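Local coordinates for SusD-like protein BACOVA_02651 (Bacteroides ovatus, PDB 5E75) that binds polysaccharide at the cell surface and probably captures xyloglucan before its transport into the periplasm for degradation, at residues L437-D450 with Y479-I493. Numbering follows the deposited sequence.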
loop_
_atom_site.group_PDB
_atom_site.type_symbol
_atom_site.label_atom_id
_atom_site.label_comp_id
_atom_site.label_asym_id
_atom_site.label_seq_id
_atom_site.Cartn_x
_atom_site.Cartn_y
_atom_site.Cartn_z
ATOM N N LEU A 437 17.625 0.904 10.244
ATOM C CA LEU A 437 17.378 0.878 11.676
ATOM C C LEU A 437 17.619 2.271 12.266
ATOM O O LEU A 437 16.862 2.735 13.118
ATOM C CB LEU A 437 18.259 -0.163 12.363
ATOM C CG LEU A 437 17.874 -1.620 12.071
ATOM C CD1 LEU A 437 18.935 -2.552 12.656
ATOM C CD2 LEU A 437 16.491 -1.968 12.588
ATOM N N ASN A 438 18.665 2.951 11.811
ATOM C CA ASN A 438 18.914 4.317 12.277
ATOM C C ASN A 438 17.770 5.235 11.859
ATOM O O ASN A 438 17.290 6.053 12.644
ATOM C CB ASN A 438 20.241 4.825 11.721
ATOM C CG ASN A 438 20.524 6.254 12.118
ATOM O OD1 ASN A 438 20.332 7.180 11.331
ATOM N ND2 ASN A 438 20.959 6.441 13.353
ATOM N N TYR A 439 17.301 5.059 10.622
ATOM C CA TYR A 439 16.152 5.811 10.122
ATOM C C TYR A 439 14.932 5.584 11.037
ATOM O O TYR A 439 14.313 6.529 11.512
ATOM C CB TYR A 439 15.847 5.381 8.677
ATOM C CG TYR A 439 14.801 6.216 7.958
ATOM C CD1 TYR A 439 13.445 6.082 8.256
ATOM C CD2 TYR A 439 15.165 7.115 6.967
ATOM C CE1 TYR A 439 12.492 6.849 7.615
ATOM C CE2 TYR A 439 14.212 7.874 6.308
ATOM C CZ TYR A 439 12.881 7.732 6.635
ATOM O OH TYR A 439 11.930 8.476 5.992
ATOM N N PHE A 440 14.580 4.327 11.301
ATOM C CA PHE A 440 13.378 4.038 12.097
ATOM C C PHE A 440 13.472 4.631 13.507
ATOM O O PHE A 440 12.480 5.133 14.037
ATOM C CB PHE A 440 13.129 2.526 12.200
ATOM C CG PHE A 440 12.953 1.823 10.884
ATOM C CD1 PHE A 440 12.384 2.442 9.790
ATOM C CD2 PHE A 440 13.378 0.521 10.756
ATOM C CE1 PHE A 440 12.248 1.762 8.586
ATOM C CE2 PHE A 440 13.242 -0.157 9.569
ATOM C CZ PHE A 440 12.698 0.464 8.485
ATOM N N ASN A 441 14.660 4.564 14.100
ATOM C CA ASN A 441 14.886 5.107 15.432
ATOM C C ASN A 441 14.920 6.620 15.471
ATOM O O ASN A 441 14.896 7.200 16.554
ATOM C CB ASN A 441 16.184 4.541 16.011
ATOM C CG ASN A 441 16.012 3.122 16.529
ATOM O OD1 ASN A 441 15.157 2.864 17.361
ATOM N ND2 ASN A 441 16.803 2.195 16.008
ATOM N N ASN A 442 14.974 7.255 14.316
ATOM C CA ASN A 442 14.948 8.704 14.233
ATOM C C ASN A 442 13.646 9.275 13.712
ATOM O O ASN A 442 13.575 10.454 13.393
ATOM C CB ASN A 442 16.146 9.198 13.419
ATOM C CG ASN A 442 17.406 9.278 14.260
ATOM O OD1 ASN A 442 17.579 10.217 15.036
ATOM N ND2 ASN A 442 18.260 8.272 14.160
ATOM N N GLN A 443 12.596 8.456 13.705
ATOM C CA GLN A 443 11.278 8.890 13.243
ATOM C C GLN A 443 10.400 9.427 14.376
ATOM O O GLN A 443 9.279 9.834 14.147
ATOM C CB GLN A 443 10.561 7.742 12.531
ATOM C CG GLN A 443 11.067 7.478 11.133
ATOM C CD GLN A 443 10.292 6.364 10.466
ATOM O OE1 GLN A 443 10.575 5.185 10.667
ATOM N NE2 GLN A 443 9.288 6.729 9.684
ATOM N N TRP A 444 10.912 9.403 15.599
ATOM C CA TRP A 444 10.158 9.881 16.770
ATOM C C TRP A 444 8.819 9.157 16.874
ATOM O O TRP A 444 7.776 9.765 17.121
ATOM C CB TRP A 444 9.935 11.399 16.723
ATOM C CG TRP A 444 11.183 12.232 16.896
ATOM C CD1 TRP A 444 12.312 12.186 16.137
ATOM C CD2 TRP A 444 11.400 13.254 17.879
ATOM N NE1 TRP A 444 13.223 13.118 16.586
ATOM C CE2 TRP A 444 12.686 13.779 17.655
ATOM C CE3 TRP A 444 10.631 13.771 18.927
ATOM C CZ2 TRP A 444 13.220 14.800 18.443
ATOM C CZ3 TRP A 444 11.171 14.788 19.708
ATOM C CH2 TRP A 444 12.449 15.284 19.460
ATOM N N ARG A 445 8.856 7.853 16.661
ATOM C CA ARG A 445 7.641 7.058 16.671
ATOM C C ARG A 445 6.969 7.092 18.041
ATOM O O ARG A 445 7.611 6.893 19.069
ATOM C CB ARG A 445 7.956 5.616 16.266
ATOM C CG ARG A 445 8.262 5.456 14.791
ATOM C CD ARG A 445 9.063 4.199 14.516
ATOM N NE ARG A 445 9.219 3.957 13.075
ATOM C CZ ARG A 445 8.346 3.288 12.316
ATOM N NH1 ARG A 445 7.259 2.758 12.860
ATOM N NH2 ARG A 445 8.601 3.122 11.023
ATOM N N GLY A 446 5.669 7.360 18.035
ATOM C CA GLY A 446 4.895 7.427 19.270
ATOM C C GLY A 446 4.830 8.812 19.887
ATOM O O GLY A 446 4.011 9.036 20.779
ATOM N N TYR A 447 5.685 9.725 19.439
ATOM C CA TYR A 447 5.558 11.127 19.827
ATOM C C TYR A 447 4.459 11.761 19.000
ATOM O O TYR A 447 4.368 11.540 17.798
ATOM C CB TYR A 447 6.845 11.901 19.574
ATOM C CG TYR A 447 7.943 11.660 20.565
ATOM C CD1 TYR A 447 8.706 10.506 20.520
ATOM C CD2 TYR A 447 8.232 12.608 21.537
ATOM C CE1 TYR A 447 9.725 10.292 21.436
ATOM C CE2 TYR A 447 9.242 12.408 22.445
ATOM C CZ TYR A 447 9.981 11.249 22.396
ATOM O OH TYR A 447 10.994 11.067 23.307
ATOM N N ARG A 448 3.623 12.550 19.651
ATOM C CA ARG A 448 2.528 13.250 18.993
ATOM C C ARG A 448 2.422 14.562 19.746
ATOM O O ARG A 448 3.134 14.768 20.727
ATOM C CB ARG A 448 1.234 12.443 19.084
ATOM C CG ARG A 448 0.853 12.124 20.513
ATOM C CD ARG A 448 -0.216 11.079 20.614
ATOM N NE ARG A 448 -0.316 10.534 21.967
ATOM C CZ ARG A 448 -1.181 10.950 22.891
ATOM N NH1 ARG A 448 -2.036 11.933 22.628
ATOM N NH2 ARG A 448 -1.191 10.376 24.088
ATOM N N THR A 449 1.563 15.463 19.295
ATOM C CA THR A 449 1.505 16.772 19.933
ATOM C C THR A 449 0.108 17.354 19.788
ATOM O O THR A 449 -0.606 17.030 18.846
ATOM C CB THR A 449 2.604 17.686 19.375
ATOM O OG1 THR A 449 2.943 18.684 20.348
ATOM C CG2 THR A 449 2.211 18.332 18.051
ATOM N N ASP A 450 -0.276 18.195 20.745
ATOM C CA ASP A 450 -1.643 18.682 20.837
ATOM C C ASP A 450 -2.032 19.645 19.736
ATOM O O ASP A 450 -3.188 19.650 19.296
ATOM C CB ASP A 450 -1.846 19.426 22.151
ATOM C CG ASP A 450 -2.041 18.512 23.330
ATOM O OD1 ASP A 450 -2.345 17.318 23.146
ATOM O OD2 ASP A 450 -1.917 19.022 24.466
ATOM N N TYR A 479 5.839 18.233 23.072
ATOM C CA TYR A 479 5.250 17.027 22.502
ATOM C C TYR A 479 4.843 16.085 23.621
ATOM O O TYR A 479 5.389 16.142 24.725
ATOM C CB TYR A 479 6.240 16.275 21.602
ATOM C CG TYR A 479 6.774 17.007 20.390
ATOM C CD1 TYR A 479 6.304 18.263 20.019
ATOM C CD2 TYR A 479 7.770 16.424 19.610
ATOM C CE1 TYR A 479 6.821 18.914 18.913
ATOM C CE2 TYR A 479 8.283 17.064 18.520
ATOM C CZ TYR A 479 7.810 18.303 18.172
ATOM O OH TYR A 479 8.341 18.925 17.070
ATOM N N THR A 480 3.886 15.216 23.329
ATOM C CA THR A 480 3.527 14.134 24.226
ATOM C C THR A 480 4.415 12.955 23.873
ATOM O O THR A 480 4.351 12.428 22.759
ATOM C CB THR A 480 2.039 13.762 24.072
ATOM O OG1 THR A 480 1.229 14.917 24.337
ATOM C CG2 THR A 480 1.655 12.639 25.020
ATOM N N ALA A 481 5.281 12.559 24.797
ATOM C CA ALA A 481 6.159 11.419 24.557
ATOM C C ALA A 481 5.421 10.100 24.764
ATOM O O ALA A 481 4.466 10.026 25.534
ATOM C CB ALA A 481 7.399 11.497 25.444
ATOM N N PRO A 482 5.843 9.052 24.054
ATOM C CA PRO A 482 5.208 7.745 24.233
ATOM C C PRO A 482 5.528 7.142 25.601
ATOM O O PRO A 482 6.510 7.538 26.225
ATOM C CB PRO A 482 5.832 6.900 23.116
ATOM C CG PRO A 482 7.091 7.604 22.761
ATOM C CD PRO A 482 6.817 9.053 22.950
ATOM N N GLU A 483 4.693 6.213 26.060
ATOM C CA GLU A 483 4.926 5.536 27.330
ATOM C C GLU A 483 6.303 4.895 27.317
ATOM O O GLU A 483 7.056 4.984 28.287
ATOM C CB GLU A 483 3.863 4.465 27.580
ATOM C CG GLU A 483 2.460 5.004 27.798
ATOM C CD GLU A 483 1.481 3.925 28.224
ATOM O OE1 GLU A 483 1.816 2.728 28.092
ATOM O OE2 GLU A 483 0.376 4.274 28.695
ATOM N N PHE A 484 6.624 4.262 26.194
ATOM C CA PHE A 484 7.903 3.594 26.023
ATOM C C PHE A 484 8.469 3.853 24.640
ATOM O O PHE A 484 7.754 3.758 23.638
ATOM C CB PHE A 484 7.734 2.091 26.235
ATOM C CG PHE A 484 7.229 1.739 27.595
ATOM C CD1 PHE A 484 8.036 1.912 28.707
ATOM C CD2 PHE A 484 5.947 1.249 27.769
ATOM C CE1 PHE A 484 7.577 1.597 29.969
ATOM C CE2 PHE A 484 5.480 0.930 29.032
ATOM C CZ PHE A 484 6.296 1.105 30.132
ATOM N N THR A 485 9.750 4.204 24.599
ATOM C CA THR A 485 10.500 4.240 23.353
ATOM C C THR A 485 11.400 3.008 23.300
ATOM O O THR A 485 12.307 2.842 24.115
ATOM C CB THR A 485 11.346 5.521 23.217
ATOM O OG1 THR A 485 10.483 6.664 23.148
ATOM C CG2 THR A 485 12.205 5.469 21.952
ATOM N N ILE A 486 11.108 2.136 22.345
ATOM C CA ILE A 486 11.874 0.925 22.119
ATOM C C ILE A 486 13.027 1.257 21.182
ATOM O O ILE A 486 12.832 1.999 20.223
ATOM C CB ILE A 486 10.940 -0.168 21.509
ATOM C CG1 ILE A 486 10.338 -1.008 22.635
ATOM C CG2 ILE A 486 11.657 -1.076 20.514
ATOM C CD1 ILE A 486 9.461 -0.217 23.569
ATOM N N ASN A 487 14.222 0.736 21.474
ATOM C CA ASN A 487 15.321 0.754 20.512
ATOM C C ASN A 487 15.029 -0.295 19.437
ATOM O O ASN A 487 15.010 -1.498 19.699
ATOM C CB ASN A 487 16.663 0.466 21.201
ATOM C CG ASN A 487 17.795 0.300 20.227
ATOM O OD1 ASN A 487 18.014 1.145 19.375
ATOM N ND2 ASN A 487 18.524 -0.801 20.347
ATOM N N ILE A 488 14.764 0.174 18.229
ATOM C CA ILE A 488 14.320 -0.701 17.147
ATOM C C ILE A 488 15.537 -1.408 16.589
ATOM O O ILE A 488 16.517 -0.766 16.186
ATOM C CB ILE A 488 13.597 0.113 16.059
ATOM C CG1 ILE A 488 12.422 0.871 16.688
ATOM C CG2 ILE A 488 13.093 -0.804 14.950
ATOM C CD1 ILE A 488 11.916 2.040 15.861
ATOM N N GLU A 489 15.459 -2.734 16.570
ATOM C CA GLU A 489 16.548 -3.593 16.133
ATOM C C GLU A 489 16.112 -4.509 14.995
ATOM O O GLU A 489 14.928 -4.579 14.668
ATOM C CB GLU A 489 17.024 -4.432 17.316
ATOM C CG GLU A 489 17.653 -3.609 18.436
ATOM C CD GLU A 489 18.137 -4.481 19.569
ATOM O OE1 GLU A 489 17.302 -5.190 20.149
ATOM O OE2 GLU A 489 19.356 -4.468 19.864
ATOM N N ALA A 490 17.062 -5.231 14.416
ATOM C CA ALA A 490 16.766 -6.101 13.284
ATOM C C ALA A 490 15.645 -7.089 13.598
ATOM O O ALA A 490 14.763 -7.320 12.761
ATOM C CB ALA A 490 18.019 -6.850 12.858
ATOM N N GLU A 491 15.659 -7.662 14.799
ATOM C CA GLU A 491 14.673 -8.666 15.177
ATOM C C GLU A 491 13.249 -8.108 15.254
ATOM O O GLU A 491 12.284 -8.868 15.230
ATOM C CB GLU A 491 15.029 -9.309 16.529
ATOM C CG GLU A 491 16.292 -10.175 16.548
ATOM C CD GLU A 491 17.597 -9.404 16.314
ATOM O OE1 GLU A 491 17.728 -8.210 16.716
ATOM O OE2 GLU A 491 18.510 -10.017 15.715
ATOM N N ASP A 492 13.108 -6.787 15.318
ATOM C CA ASP A 492 11.795 -6.160 15.422
ATOM C C ASP A 492 11.067 -5.985 14.097
ATOM O O ASP A 492 9.852 -5.780 14.079
ATOM C CB ASP A 492 11.910 -4.780 16.081
ATOM C CG ASP A 492 12.360 -4.857 17.526
ATOM O OD1 ASP A 492 11.608 -5.413 18.347
ATOM O OD2 ASP A 492 13.462 -4.345 17.850
ATOM N N ILE A 493 11.791 -6.063 12.996
ATOM C CA ILE A 493 11.240 -5.582 11.732
ATOM C C ILE A 493 10.167 -6.501 11.161
ATOM O O ILE A 493 9.057 -6.037 10.879
ATOM C CB ILE A 493 12.347 -5.307 10.698
ATOM C CG1 ILE A 493 13.378 -4.320 11.257
ATOM C CG2 ILE A 493 11.758 -4.769 9.393
ATOM C CD1 ILE A 493 12.804 -3.030 11.837
HETATM O O HOH W 1 13.720 4.271 19.145
HETATM O O HOH W 2 10.087 6.822 19.997
HETATM O O HOH W 3 1.331 18.005 23.150
#
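With chi1 at -78°, Asn441 sets its CG anti to its carbonyl carbon, and the amide reaches the backbone of Ile488. A chi2 of 77° turns one ring face of Tyr447 toward Ala481 and Pro482. The Asn441 amide pairs with both N-H and C=O of Ile488. OD1 of Asn441 accepts the N-H of Ile488 on a lone pair, 2.9 Å from Ile488 N and nearly straight at 168°. ND2 of Asn441 donates a hydrogen bond to an in-plane lone pair of Ile488 O, 3.0 Å away. A water adds a second donor to OD1 and links it to Ile486 O. CD1 of Ile488 packs on CB of Phe440 at 3.9 Å and beside CD of Arg445, whose NH1 hydrogen-bonds to Val61 O and Arg47 O. CD1 of Ile493 meets CE2 of Phe440 at 3.7 Å and CD2 of Leu437, next to Trp422 and Phe429 of helix 421-431. The contact joins the end of helix 433-441 and the chain after it to the run into helix 490-493, within the SusD family region. A type II turn, Trp444 to Tyr447, has Gly446 at its third position and lies against Pro482. CD of Pro482 sits over the Tyr447 ring, 3.5 Å from its centroid, a CH-pi contact. CE3 of Trp444 covers the opposite face. Arg448 and Thr480 form a single antiparallel bridge, a hydrogen-bonded pair, with Thr480 N 2.7 Å from Arg448 O. CG2 of Thr480 lies over the Arg448 guanidinium face. CD1 of Tyr479 comes to 3.4 Å from OG1 of Thr449, which hydrogen-bonds to Gly463 O.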